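Local coordinates for GCN5-related N-acetyltransferase (Arthrobacter sp., PDB 2R1I), which probably transfers an acetyl group from acetyl-CoA to an amine, as a putative N-acetyltransferase of the GNAT family whose substrate is not established, at residues D42-E46 and F47-T51; A33-V36 and A37-H41. All coordinates share one frame; numbering follows the deposited sequence.

Contact 1 (D42-E46 and F47-T51)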
loop_
_atom_site.group_PDB
_atom_site.type_symbol
_atom_site.label_atom_id
_atom_site.label_comp_id
_atom_site.label_asym_id
_atom_site.label_seq_id
_atom_site.Cartn_x
_atom_site.Cartn_y
_atom_site.Cartn_z
ATOM N N ASP A 42 22.777 0.098 6.151
ATOM C CA ASP A 42 23.910 -0.104 5.247
ATOM C C ASP A 42 23.480 -0.120 3.793
ATOM O O ASP A 42 24.163 0.472 2.936
ATOM C CB ASP A 42 24.686 -1.373 5.619
ATOM C CG ASP A 42 25.457 -1.224 6.937
ATOM O OD1 ASP A 42 25.579 -0.074 7.466
ATOM O OD2 ASP A 42 25.944 -2.263 7.443
ATOM N N PHE A 43 22.366 -0.782 3.504
ATOM C CA PHE A 43 21.843 -0.772 2.143
ATOM C C PHE A 43 21.558 0.637 1.654
ATOM O O PHE A 43 21.951 0.999 0.526
ATOM C CB PHE A 43 20.620 -1.672 1.965
ATOM C CG PHE A 43 20.981 -3.064 1.552
ATOM C CD1 PHE A 43 21.400 -3.331 0.261
ATOM C CD2 PHE A 43 20.910 -4.104 2.450
ATOM C CE1 PHE A 43 21.766 -4.604 -0.106
ATOM C CE2 PHE A 43 21.267 -5.381 2.080
ATOM C CZ PHE A 43 21.683 -5.640 0.811
ATOM N N ASN A 44 20.932 1.454 2.493
ATOM C CA ASN A 44 20.687 2.853 2.105
ATOM C C ASN A 44 21.932 3.700 1.951
ATOM O O ASN A 44 22.137 4.348 0.914
ATOM C CB ASN A 44 19.725 3.521 3.091
ATOM C CG ASN A 44 18.291 3.143 2.819
ATOM O OD1 ASN A 44 18.043 2.081 2.254
ATOM N ND2 ASN A 44 17.353 4.023 3.134
ATOM N N THR A 45 22.776 3.719 2.959
ATOM C CA THR A 45 23.950 4.571 2.894
ATOM C C THR A 45 24.883 4.200 1.715
ATOM O O THR A 45 25.492 5.093 1.102
ATOM C CB THR A 45 24.691 4.598 4.236
ATOM O OG1 THR A 45 25.238 3.305 4.528
ATOM C CG2 THR A 45 23.748 5.036 5.340
ATOM N N GLU A 46 24.991 2.912 1.377
ATOM C CA GLU A 46 25.857 2.482 0.264
ATOM C C GLU A 46 25.336 2.996 -1.102
ATOM O O GLU A 46 26.126 3.220 -2.031
ATOM C CB GLU A 46 26.023 0.953 0.250
ATOM C CG GLU A 46 27.271 0.463 -0.509
ATOM C CD GLU A 46 27.222 -1.013 -0.874
ATOM O OE1 GLU A 46 26.507 -1.790 -0.190
ATOM O OE2 GLU A 46 27.900 -1.395 -1.854
ATOM N N PHE A 47 24.025 3.198 -1.217
ATOM C CA PHE A 47 23.447 3.704 -2.471
ATOM C C PHE A 47 22.916 5.142 -2.403
ATOM O O PHE A 47 22.316 5.664 -3.370
ATOM C CB PHE A 47 22.462 2.669 -3.059
ATOM C CG PHE A 47 23.145 1.344 -3.368
ATOM C CD1 PHE A 47 23.809 1.152 -4.587
ATOM C CD2 PHE A 47 23.218 0.339 -2.404
ATOM C CE1 PHE A 47 24.489 -0.045 -4.856
ATOM C CE2 PHE A 47 23.885 -0.849 -2.660
ATOM C CZ PHE A 47 24.525 -1.044 -3.888
ATOM N N GLY A 48 23.253 5.818 -1.307
ATOM C CA GLY A 48 23.040 7.257 -1.193
ATOM C C GLY A 48 21.600 7.585 -0.845
ATOM O O GLY A 48 21.175 8.700 -1.077
ATOM N N ALA A 49 20.851 6.613 -0.306
ATOM C CA ALA A 49 19.475 6.857 0.152
ATOM C C ALA A 49 19.536 7.279 1.622
ATOM O O ALA A 49 20.365 6.766 2.405
ATOM C CB ALA A 49 18.544 5.610 -0.031
ATOM N N PRO A 50 18.673 8.227 2.007
ATOM C CA PRO A 50 18.714 8.665 3.402
ATOM C C PRO A 50 18.191 7.545 4.317
ATOM O O PRO A 50 17.459 6.603 3.872
ATOM C CB PRO A 50 17.795 9.893 3.422
ATOM C CG PRO A 50 16.813 9.645 2.294
ATOM C CD PRO A 50 17.608 8.891 1.230
ATOM N N THR A 51 18.618 7.616 5.571
ATOM C CA THR A 51 18.218 6.622 6.558
ATOM C C THR A 51 18.302 7.187 7.978
ATOM O O THR A 51 19.183 7.951 8.291
ATOM C CB THR A 51 19.091 5.346 6.425
ATOM O OG1 THR A 51 18.785 4.431 7.481
ATOM C CG2 THR A 51 20.562 5.698 6.489
#
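Asn44 reaches across the end of its helix to Pro50. Its ND2 donates a fairly straight hydrogen bond of 2.7 Å to Pro50 O. The acceptor lies in the plane of the Asn44 amide, but ND2 is tilted 33° from the plane of the proline carbonyl. The CB of Ala49 packs against the same amide, 3.7 Å from Asn44 ND2. Next to it, the Thr45 and Thr51 side chains cross at a slant. Their methyls meet tightly, with Thr45 CG2 at 3.5 Å from Thr51 CG2. Thr51 CB also rests on Asn44 CB.

The Phe47 ring turns to another side of the helix end. With CG beside the backbone N (chi1 -60°), the ring brings its CD2 edge to 3.3 Å from Phe43 O, which lies in the ring plane. Glu46 runs alongside Phe47 with an extended chain. Its carboxylate plane is turned 36° from the ring, and Glu46 OE1 comes to 3.7 Å from Phe47 CE2.

The backbone closes the helix with a Schellman motif at Gly48, which has positive phi. Ala49 N donates a hydrogen bond to Asn44 O at 2.9 Å, while the bond from Gly48 N to Thr45 O is weak.

This end of helix 33-47 lies at the surface and leads into the loop before helix 54-64. The Phe43 ring meets Tyr104 at the end of strand 97-104, and Tyr104 OH makes a weak hydrogen bond with Asn44 OD1. Glu46 and Phe47 touch Arg106 and Pro107 in the loop after that strand. Trp92 of the second subunit packs on Asn44 and Thr51.

Contact 2 (A33-V36 and A37-H41)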
loop_
_atom_site.group_PDB
_atom_site.type_symbol
_atom_site.label_atom_id
_atom_site.label_comp_id
_atom_site.label_asym_id
_atom_site.label_seq_id
_atom_site.Cartn_x
_atom_site.Cartn_y
_atom_site.Cartn_z
ATOM N N ALA A 33 16.291 -7.605 15.673
ATOM C CA ALA A 33 16.084 -6.156 15.437
ATOM C C ALA A 33 17.374 -5.389 15.097
ATOM O O ALA A 33 17.390 -4.570 14.135
ATOM C CB ALA A 33 15.284 -5.468 16.568
ATOM N N ALA A 34 18.450 -5.642 15.828
ATOM C CA ALA A 34 19.680 -4.921 15.581
ATOM C C ALA A 34 20.301 -5.293 14.234
ATOM O O ALA A 34 20.825 -4.407 13.512
ATOM C CB ALA A 34 20.699 -5.088 16.763
ATOM N N THR A 35 20.262 -6.581 13.892
ATOM C CA THR A 35 20.784 -7.074 12.629
ATOM C C THR A 35 20.080 -6.397 11.474
ATOM O O THR A 35 20.710 -5.827 10.549
ATOM C CB THR A 35 20.624 -8.614 12.557
ATOM O OG1 THR A 35 21.532 -9.196 13.492
ATOM C CG2 THR A 35 20.931 -9.204 11.153
ATOM N N VAL A 36 18.771 -6.407 11.552
ATOM C CA VAL A 36 17.905 -5.842 10.495
ATOM C C VAL A 36 18.133 -4.327 10.389
ATOM O O VAL A 36 18.250 -3.785 9.289
ATOM C CB VAL A 36 16.422 -6.173 10.693
ATOM C CG1 VAL A 36 15.571 -5.455 9.647
ATOM C CG2 VAL A 36 16.198 -7.702 10.552
ATOM N N ALA A 37 18.197 -3.659 11.542
ATOM C CA ALA A 37 18.469 -2.210 11.591
ATOM C C ALA A 37 19.746 -1.855 10.835
ATOM O O ALA A 37 19.758 -0.948 9.997
ATOM C CB ALA A 37 18.552 -1.717 13.031
ATOM N N GLN A 38 20.801 -2.604 11.098
ATOM C CA GLN A 38 22.100 -2.370 10.465
ATOM C C GLN A 38 22.084 -2.674 8.976
ATOM O O GLN A 38 22.632 -1.892 8.170
ATOM C CB GLN A 38 23.171 -3.218 11.134
ATOM C CG GLN A 38 24.586 -2.878 10.728
ATOM C CD GLN A 38 25.021 -1.477 11.188
ATOM O OE1 GLN A 38 25.036 -1.167 12.392
ATOM N NE2 GLN A 38 25.370 -0.628 10.227
HETATM N N MSE A 39 21.431 -3.758 8.580
HETATM C CA MSE A 39 21.255 -4.035 7.164
HETATM C C MSE A 39 20.478 -2.951 6.416
HETATM O O MSE A 39 20.894 -2.551 5.304
HETATM C CB MSE A 39 20.600 -5.386 6.951
HETATM C CG MSE A 39 21.414 -6.523 7.496
HETATM SE SE MSE A 39 20.420 -8.162 7.299
HETATM C CE MSE A 39 20.421 -8.013 5.253
ATOM N N LEU A 40 19.392 -2.464 7.005
ATOM C CA LEU A 40 18.586 -1.408 6.372
ATOM C C LEU A 40 19.389 -0.123 6.239
ATOM O O LEU A 40 19.335 0.570 5.209
ATOM C CB LEU A 40 17.344 -1.116 7.182
ATOM C CG LEU A 40 16.216 -2.153 7.167
ATOM C CD1 LEU A 40 15.116 -1.790 8.115
ATOM C CD2 LEU A 40 15.670 -2.354 5.711
ATOM N N HIS A 41 20.146 0.161 7.277
ATOM C CA HIS A 41 21.032 1.323 7.288
ATOM C C HIS A 41 22.087 1.228 6.191
ATOM O O HIS A 41 22.278 2.177 5.391
ATOM C CB HIS A 41 21.701 1.487 8.664
ATOM C CG HIS A 41 22.481 2.760 8.788
ATOM N ND1 HIS A 41 21.926 3.919 9.287
ATOM C CD2 HIS A 41 23.750 3.071 8.427
ATOM C CE1 HIS A 41 22.828 4.884 9.250
ATOM N NE2 HIS A 41 23.939 4.399 8.730
#
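Val36 and Leu40 lie side by side one helical turn apart and point the same way. Val36 CG1 meets Leu40 CD1 at 4.0 Å. Val36 puts this methyl beside its own carbonyl, anti to the backbone N (chi1 175°), on the side of the next turn. Thr35 and Met39, a selenomethionine, form a similar pair. Thr35 CG2 is 4.0 Å from Met39 SE, and Met39 CG sits closer still, 3.2 Å from Thr35 O.

Regular i to i+4 backbone bonds set this spacing. Met39 N to Thr35 O measures 2.9 Å and is nearly straight at 167°. Leu40 N to Val36 O has the same length.

Further out, Val36 packs on Val72 and Leu74 of strand 70-75 and on Leu61 of helix 54-64. Met39 and Leu40 both touch Leu82 of strand 81-88, and Trp92 of the second subunit packs on Leu40. An alanine in place of Leu40 would probably lose the methyl contact with Val36 CG1 and open a gap towards Leu82 and that tryptophan.

Gln38, on the exposed side, turns its amide to Asp42. The helix is therefore amphipathic: apolar side chains hold it to the sheet, and main-chain bonds pair the carbonyls of Ala33 to Val36 with the N-H groups one turn on.

How the contacts relate
Both contacts lie on helix 33-47. Contact 2 covers its first turns, contact 1 its end and the loop beyond. Their centres are about 12 Å apart. They touch where the chain folds back, with Thr51 CG2 packed 3.6 Å from His41 ND1. The same ND1 is hydrogen-bonded to Pro52 O, so the returning loop is tied to the helix. Gln38 of contact 2 also bonds through NE2 to Asp42 OD1 of contact 1. Trp92 of the second subunit packs on Leu40 of contact 2 and on Asn44 and Thr51 of contact 1, so both touch that subunit through the same residue. A glycerol, probably from the crystallisation liquor, is hydrogen-bonded to Pro50 O and lies about 3 Å from the Asn44 side chain.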